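Local structure of putative cell wall hydrolase phosphatase-associated protein (Clostridioides difficile, 7CFL) at residues 19-24 with 105-110; 63-68 with 92-97. The protein probably cleaves peptide links of the bacterial cell wall as an autolysin, this chain being the catalytic domain with its NlpC/P60 cysteine peptidase fold. All blocks are in the same frame, centred on the assembly; numbering follows the deposited sequence. Where two conformers were deposited one is given.

Contact 1: residues 19-24 with 105-110; sequences SFAKTL and DMIHAS
I107 meets A21 where helix 13-22 passes beside strand 105-110, a small worked example of how one branched residue can seat a helix against a sheet. Before it in the strand, M106 turns to the other face of the sheet, where V82 and F84 pack on it and its CE sits over the centre of the H108 ring, 3.9 Å above the plane. I107 follows and takes up the helix side with two branches. CG2 approaches the A21 methyl, 3.9 Å from CB, while CG1, anti to the backbone N (chi1 -174°), carries CD1 further out to the helix backbone, 3.4 Å from A21 O. The same CD1 lies 4.3 Å from K22 CG, so the aliphatic base of that lysine borders the contact although its chain runs outward. F44 of helix 41-53, L25 and V117 also pack on I107. H108 returns to the far face, with NE2 bonded to S120 OG, and A109 again faces F44. The carbonyl under CD1 already has a partner, because A21 O accepts the L24 N-H at 3.1 Å. With no hydrogen bond or charge pair across it, the contact rests on van der Waals fit between a methyl-bearing strand residue and an alanine small enough to bring the helix backbone close.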
ATOM      1  N   SER A  19     -10.591  -6.339  -4.977  1.00 19.69           N
ATOM      2  CA  SER A  19     -10.996  -6.653  -6.374  1.00 22.37           C
ATOM      3  C   SER A  19     -10.819  -5.418  -7.259  1.00 22.65           C
ATOM      4  O   SER A  19     -10.362  -5.597  -8.386  1.00 26.18           O
ATOM      5  CB  SER A  19     -12.380  -7.221  -6.471  1.00 25.17           C
ATOM      6  OG  SER A  19     -13.320  -6.367  -5.855  1.00 32.42           O
ATOM      7  N   PHE A  20     -11.111  -4.215  -6.769  1.00 21.58           N
ATOM      8  CA  PHE A  20     -10.885  -2.980  -7.573  1.00 21.05           C
ATOM      9  C   PHE A  20      -9.378  -2.808  -7.812  1.00 22.19           C
ATOM     10  O   PHE A  20      -8.955  -2.522  -8.933  1.00 24.29           O
ATOM     11  CB  PHE A  20     -11.414  -1.745  -6.854  1.00 24.94           C
ATOM     12  CG  PHE A  20     -11.189  -0.506  -7.668  1.00 21.44           C
ATOM     13  CD1 PHE A  20     -11.809  -0.358  -8.894  1.00 24.54           C
ATOM     14  CD2 PHE A  20     -10.229   0.423  -7.281  1.00 24.04           C
ATOM     15  CE1 PHE A  20     -11.541   0.770  -9.661  1.00 21.48           C
ATOM     16  CE2 PHE A  20      -9.958   1.539  -8.056  1.00 24.82           C
ATOM     17  CZ  PHE A  20     -10.625   1.711  -9.241  1.00 23.16           C
ATOM     18  N   ALA A  21      -8.570  -2.954  -6.756  1.00 21.58           N
ATOM     19  CA  ALA A  21      -7.098  -2.803  -6.819  1.00 19.02           C
ATOM     20  C   ALA A  21      -6.530  -3.761  -7.861  1.00 22.48           C
ATOM     21  O   ALA A  21      -5.641  -3.337  -8.626  1.00 26.46           O
ATOM     22  CB  ALA A  21      -6.479  -3.048  -5.462  1.00 20.17           C
ATOM     23  N   LYS A  22      -7.052  -4.988  -7.941  1.00 23.43           N
ATOM     24  CA  LYS A  22      -6.514  -5.999  -8.894  1.00 24.82           C
ATOM     25  C   LYS A  22      -6.783  -5.582 -10.355  1.00 25.01           C
ATOM     26  O   LYS A  22      -5.961  -5.973 -11.215  1.00 25.92           O
ATOM     27  CB  LYS A  22      -7.040  -7.393  -8.566  1.00 25.96           C
ATOM     28  CG  LYS A  22      -6.437  -7.975  -7.297  1.00 25.63           C
ATOM     29  CD  LYS A  22      -6.603  -9.468  -7.215  1.00 30.29           C
ATOM     30  CE  LYS A  22      -6.194  -9.989  -5.859  1.00 32.92           C
ATOM     31  NZ  LYS A  22      -6.625 -11.383  -5.638  1.00 48.34           N
ATOM     32  N   THR A  23      -7.843  -4.807 -10.632  1.00 23.73           N
ATOM     33  CA  THR A  23      -8.156  -4.320 -12.013  1.00 23.47           C
ATOM     34  C   THR A  23      -7.030  -3.397 -12.488  1.00 22.84           C
ATOM     35  O   THR A  23      -6.912  -3.205 -13.721  1.00 22.99           O
ATOM     36  CB  THR A  23      -9.486  -3.567 -12.177  1.00 23.98           C
ATOM     37  OG1 THR A  23      -9.502  -2.300 -11.515  1.00 24.53           O
ATOM     38  CG2 THR A  23     -10.698  -4.366 -11.764  1.00 25.87           C
ATOM     39  N   LEU A  24      -6.252  -2.817 -11.572  1.00 25.98           N
ATOM     40  CA  LEU A  24      -5.180  -1.849 -11.905  1.00 22.20           C
ATOM     41  C   LEU A  24      -3.818  -2.539 -12.032  1.00 21.45           C
ATOM     42  O   LEU A  24      -2.814  -1.801 -12.201  1.00 25.05           O
ATOM     43  CB  LEU A  24      -5.163  -0.737 -10.859  1.00 22.20           C
ATOM     44  CG  LEU A  24      -6.472   0.017 -10.630  1.00 20.92           C
ATOM     45  CD1 LEU A  24      -6.343   0.956  -9.453  1.00 26.11           C
ATOM     46  CD2 LEU A  24      -6.884   0.810 -11.863  1.00 25.98           C
ATOM     47  N   ASP A 105       0.801 -11.394   1.161  1.00 22.24           N
ATOM     48  CA  ASP A 105       0.762 -10.674  -0.139  1.00 23.83           C
ATOM     49  C   ASP A 105       0.225  -9.255   0.079  1.00 23.05           C
ATOM     50  O   ASP A 105      -0.731  -9.068   0.852  1.00 22.26           O
ATOM     51  CB  ASP A 105      -0.066 -11.458  -1.154  1.00 25.56           C
ATOM     52  CG  ASP A 105       0.668 -12.622  -1.797  1.00 23.82           C
ATOM     53  OD1 ASP A 105       1.908 -12.659  -1.727  1.00 34.12           O
ATOM     54  OD2 ASP A 105      -0.003 -13.499  -2.333  1.00 37.35           O
ATOM     55  N   MET A 106       0.806  -8.268  -0.611  1.00 23.83           N
ATOM     56  CA  MET A 106       0.180  -6.939  -0.726  1.00 19.67           C
ATOM     57  C   MET A 106       0.152  -6.552  -2.204  1.00 18.70           C
ATOM     58  O   MET A 106       1.032  -7.004  -2.967  1.00 21.63           O
ATOM     59  CB  MET A 106       0.952  -5.855   0.030  1.00 20.80           C
ATOM     60  CG  MET A 106       2.422  -5.721  -0.407  1.00 20.85           C
ATOM     61  SD  MET A 106       3.209  -4.361   0.425  0.75 20.89           S
ATOM     62  CE  MET A 106       4.880  -4.493  -0.179  1.00 23.87           C
ATOM     63  N   ILE A 107      -0.830  -5.754  -2.544  1.00 19.22           N
ATOM     64  CA  ILE A 107      -0.840  -5.089  -3.875  1.00 20.36           C
ATOM     65  C   ILE A 107      -0.311  -3.663  -3.687  1.00 22.50           C
ATOM     66  O   ILE A 107      -0.710  -2.990  -2.750  1.00 21.57           O
ATOM     67  CB  ILE A 107      -2.214  -5.165  -4.547  1.00 21.28           C
ATOM     68  CG1 ILE A 107      -2.182  -4.604  -5.996  1.00 22.04           C
ATOM     69  CG2 ILE A 107      -3.265  -4.445  -3.727  1.00 21.19           C
ATOM     70  CD1 ILE A 107      -3.340  -5.102  -6.819  1.00 24.69           C
ATOM     71  N   HIS A 108       0.486  -3.168  -4.649  1.00 20.00           N
ATOM     72  CA  HIS A 108       1.132  -1.844  -4.492  1.00 20.76           C
ATOM     73  C   HIS A 108       1.631  -1.355  -5.840  1.00 20.20           C
ATOM     74  O   HIS A 108       1.832  -2.171  -6.750  1.00 22.37           O
ATOM     75  CB  HIS A 108       2.263  -1.850  -3.445  1.00 24.45           C
ATOM     76  CG  HIS A 108       3.395  -2.772  -3.731  1.00 19.58           C
ATOM     77  ND1 HIS A 108       4.718  -2.408  -3.534  1.00 24.21           N
ATOM     78  CD2 HIS A 108       3.429  -4.013  -4.257  1.00 21.53           C
ATOM     79  CE1 HIS A 108       5.502  -3.406  -3.875  1.00 28.18           C
ATOM     80  NE2 HIS A 108       4.740  -4.398  -4.320  1.00 26.74           N
ATOM     81  N   ALA A 109       1.956  -0.084  -5.861  1.00 20.92           N
ATOM     82  CA  ALA A 109       2.574   0.547  -7.043  1.00 21.21           C
ATOM     83  C   ALA A 109       4.091   0.498  -6.776  1.00 27.61           C
ATOM     84  O   ALA A 109       4.595   1.330  -5.988  1.00 31.04           O
ATOM     85  CB  ALA A 109       2.049   1.922  -7.136  1.00 18.69           C
ATOM     86  N   SER A 110       4.793  -0.491  -7.317  1.00 29.10           N
ATOM     87  CA  SER A 110       6.202  -0.759  -6.951  1.00 35.63           C
ATOM     88  C   SER A 110       7.102   0.153  -7.780  1.00 37.00           C
ATOM     89  O   SER A 110       7.069   0.040  -9.014  1.00 37.86           O
ATOM     90  CB  SER A 110       6.570  -2.193  -7.139  1.00 36.38           C
ATOM     91  OG  SER A 110       7.977  -2.315  -7.147  1.00 35.58           O
TER

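Contact 2: residues 63-68 with 92-97; sequences DQSKYG and GSVSHV
Q64 and V97 meet nearly at right angles, the glutamine side chain leaving helix 61-64, crossing that of the strand valine and touching it with OE1. At its root, CB stands 5.2 Å from V97 CG2, too far to touch it; F83 and I57 also pack on the Q64 side chain. CG leaves anti to the carbonyl carbon (chi1 -63°), and the extended path beyond it brings CD toward the valine. There OE1 turns back to the CB side and meets both branches, 3.6 Å from V97 CG2 and 3.7 Å from V97 CG1. These are van der Waals approaches; the polar need of OE1 is met by T45 OG1 of helix 41-53. The other tip atom, NE2, gives its hydrogens to P58 O and S42 O, so three bonds together fix the rotation of the amide and leave its oxygen lodged against the valine.

In the NlpC/P60 fold this joins the short helix 61-64 and its following turn to a central strand, 96-102. The turn is of type I, from Q64 to Y67, closed by Y67 N to Q64 O at 3.1 Å, while S95 and H96 both face F84 in a classic beta bulge just before V97.

One residue on, S65 repeats the pattern on a smaller scale. Its OG touches V94 CG2 at 3.5 Å and CB approaches the same methyl at 3.9 Å, with the hydroxyl itself bonded to N133 OD1. F83 of strand 81-84 packs on Q64, S65, V94 and V97 alike, and V97 also touches C41 and S42.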
ATOM      1  N   ASP A  63       1.951  10.086   6.053  1.00 22.15           N
ATOM      2  CA  ASP A  63       0.684  10.599   6.631  1.00 21.00           C
ATOM      3  C   ASP A  63      -0.344   9.456   6.665  1.00 20.00           C
ATOM      4  O   ASP A  63      -1.047   9.310   7.682  1.00 19.95           O
ATOM      5  CB  ASP A  63       0.210  11.819   5.820  1.00 20.45           C
ATOM      6  CG  ASP A  63       1.136  13.027   5.962  1.00 24.12           C
ATOM      7  OD1 ASP A  63       1.866  13.068   6.934  1.00 30.75           O
ATOM      8  OD2 ASP A  63       1.160  13.921   5.058  1.00 27.04           O
ATOM      9  N   GLN A  64      -0.412   8.615   5.633  1.00 21.08           N
ATOM     10  CA  GLN A  64      -1.310   7.432   5.637  1.00 19.05           C
ATOM     11  C   GLN A  64      -0.918   6.557   6.839  1.00 20.37           C
ATOM     12  O   GLN A  64      -1.830   6.059   7.491  1.00 20.22           O
ATOM     13  CB  GLN A  64      -1.245   6.649   4.336  1.00 17.72           C
ATOM     14  CG  GLN A  64      -1.721   7.434   3.115  1.00 17.25           C
ATOM     15  CD  GLN A  64      -1.766   6.492   1.941  1.00 19.30           C
ATOM     16  OE1 GLN A  64      -1.489   5.300   2.025  1.00 19.01           O
ATOM     17  NE2 GLN A  64      -2.023   7.045   0.771  1.00 18.37           N
ATOM     18  N   SER A  65       0.372   6.488   7.155  1.00 18.93           N
ATOM     19  CA  SER A  65       0.921   5.691   8.300  1.00 19.22           C
ATOM     20  C   SER A  65       0.408   6.193   9.647  1.00 21.96           C
ATOM     21  O   SER A  65       0.631   5.452  10.668  1.00 23.59           O
ATOM     22  CB  SER A  65       2.449   5.675   8.262  1.00 25.65           C
ATOM     23  OG  SER A  65       2.985   4.772   9.226  1.00 25.82           O
ATOM     24  N   LYS A  66      -0.122   7.416   9.735  1.00 22.89           N
ATOM     25  CA  LYS A  66      -0.585   8.010  11.030  1.00 21.03           C
ATOM     26  C   LYS A  66      -2.119   8.020  11.070  1.00 20.89           C
ATOM     27  O   LYS A  66      -2.673   8.676  11.968  1.00 24.40           O
ATOM     28  CB  LYS A  66      -0.030   9.436  11.160  1.00 28.01           C
ATOM     29  CG  LYS A  66       1.484   9.542  11.278  1.00 27.43           C
ATOM     30  CD  LYS A  66       1.988  10.965  11.474  1.00 36.72           C
ATOM     31  CE  LYS A  66       2.429  11.633  10.189  1.00 48.82           C
ATOM     32  NZ  LYS A  66       2.990  12.986  10.419  1.00 56.34           N
ATOM     33  N   TYR A  67      -2.786   7.404  10.077  1.00 22.23           N
ATOM     34  CA  TYR A  67      -4.252   7.552   9.877  1.00 20.71           C
ATOM     35  C   TYR A  67      -4.962   6.223  10.137  1.00 22.22           C
ATOM     36  O   TYR A  67      -4.600   5.215   9.550  1.00 25.01           O
ATOM     37  CB  TYR A  67      -4.556   8.088   8.463  1.00 19.69           C
ATOM     38  CG  TYR A  67      -6.033   8.219   8.194  1.00 19.37           C
ATOM     39  CD1 TYR A  67      -6.776   9.282   8.705  1.00 22.72           C
ATOM     40  CD2 TYR A  67      -6.719   7.235   7.500  1.00 19.88           C
ATOM     41  CE1 TYR A  67      -8.149   9.363   8.515  1.00 26.05           C
ATOM     42  CE2 TYR A  67      -8.094   7.309   7.305  1.00 24.13           C
ATOM     43  CZ  TYR A  67      -8.810   8.386   7.783  1.00 26.41           C
ATOM     44  OH  TYR A  67     -10.167   8.415   7.581  1.00 34.26           O
ATOM     45  N   GLY A  68      -6.001   6.247  10.965  1.00 23.05           N
ATOM     46  CA  GLY A  68      -6.847   5.069  11.196  1.00 21.22           C
ATOM     47  C   GLY A  68      -6.301   4.247  12.351  1.00 20.39           C
ATOM     48  O   GLY A  68      -5.418   4.715  13.077  1.00 21.73           O
ATOM     49  N   GLY A  92      14.194   5.982   9.566  1.00 67.55           N
ATOM     50  CA  GLY A  92      13.062   5.060   9.779  1.00 62.93           C
ATOM     51  C   GLY A  92      11.769   5.670   9.248  1.00 49.12           C
ATOM     52  O   GLY A  92      10.678   5.132   9.555  1.00 47.97           O
ATOM     53  N   SER A  93      11.873   6.750   8.465  1.00 44.69           N
ATOM     54  CA  SER A  93      10.709   7.488   7.903  0.70 41.25           C
ATOM     55  C   SER A  93       9.966   6.571   6.922  1.00 32.42           C
ATOM     56  O   SER A  93      10.634   5.895   6.114  1.00 36.66           O
ATOM     57  CB  SER A  93      11.125   8.779   7.244  0.70 44.89           C
ATOM     58  OG  SER A  93      10.002   9.442   6.683  0.70 48.75           O
ATOM     59  N   VAL A  94       8.640   6.504   7.033  1.00 30.80           N
ATOM     60  CA  VAL A  94       7.794   5.729   6.088  1.00 25.97           C
ATOM     61  C   VAL A  94       7.902   6.380   4.696  1.00 25.48           C
ATOM     62  O   VAL A  94       7.749   7.604   4.604  1.00 31.22           O
ATOM     63  CB  VAL A  94       6.341   5.656   6.579  1.00 25.00           C
ATOM     64  CG1 VAL A  94       5.412   5.129   5.496  1.00 27.69           C
ATOM     65  CG2 VAL A  94       6.227   4.827   7.864  1.00 24.19           C
ATOM     66  N   SER A  95       8.198   5.568   3.689  1.00 26.64           N
ATOM     67  CA  SER A  95       8.406   5.981   2.276  1.00 29.02           C
ATOM     68  C   SER A  95       7.644   5.079   1.281  1.00 27.48           C
ATOM     69  O   SER A  95       7.713   5.355   0.049  1.00 29.90           O
ATOM     70  CB  SER A  95       9.882   5.984   1.981  1.00 30.61           C
ATOM     71  OG  SER A  95      10.456   4.715   2.278  1.00 33.68           O
ATOM     72  N   HIS A  96       6.947   4.037   1.756  1.00 27.93           N
ATOM     73  CA  HIS A  96       6.218   3.088   0.875  0.50 24.69           C
ATOM     74  C   HIS A  96       4.986   2.541   1.600  1.00 21.79           C
ATOM     75  O   HIS A  96       4.944   2.511   2.862  1.00 23.47           O
ATOM     76  CB  HIS A  96       7.158   1.981   0.368  0.50 25.05           C
ATOM     77  CG  HIS A  96       6.623   1.230  -0.806  0.50 23.30           C
ATOM     78  ND1 HIS A  96       6.452   1.819  -2.066  0.50 22.71           N
ATOM     79  CD2 HIS A  96       6.196  -0.046  -0.914  0.50 23.03           C
ATOM     80  CE1 HIS A  96       5.968   0.914  -2.890  0.50 22.10           C
ATOM     81  NE2 HIS A  96       5.794  -0.245  -2.201  0.50 23.87           N
ATOM     82  N   VAL A  97       3.992   2.147   0.830  1.00 22.33           N
ATOM     83  CA  VAL A  97       2.697   1.627   1.348  1.00 19.58           C
ATOM     84  C   VAL A  97       2.142   0.667   0.304  1.00 19.48           C
ATOM     85  O   VAL A  97       2.243   0.955  -0.922  1.00 19.36           O
ATOM     86  CB  VAL A  97       1.693   2.764   1.646  1.00 19.42           C
ATOM     87  CG1 VAL A  97       1.385   3.645   0.429  1.00 17.63           C
ATOM     88  CG2 VAL A  97       0.387   2.261   2.201  1.00 22.55           C
TER

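From the N terminus, 19-24 comes first and waits for 105-110, so contact 1 closes the longer loop, with 80 residues between its segments. Contact 2 lies wholly within that span: 63-68 and then 92-97 close a loop of 23 intervening residues. The two do not cross, and their centres lie about 18 Å apart, on opposite sides of the chain's centre. Contact 1 ties the N-terminal helix to the sheet, contact 2 helix 61-64 and its following turn. They join through neighbouring antiparallel strands, where H108 ND1 and H96 NE2 stand 2.8 Å apart, a probable hydrogen bond; with C41 touching H96, this is consistent with the Cys-His-His catalytic triad of the family.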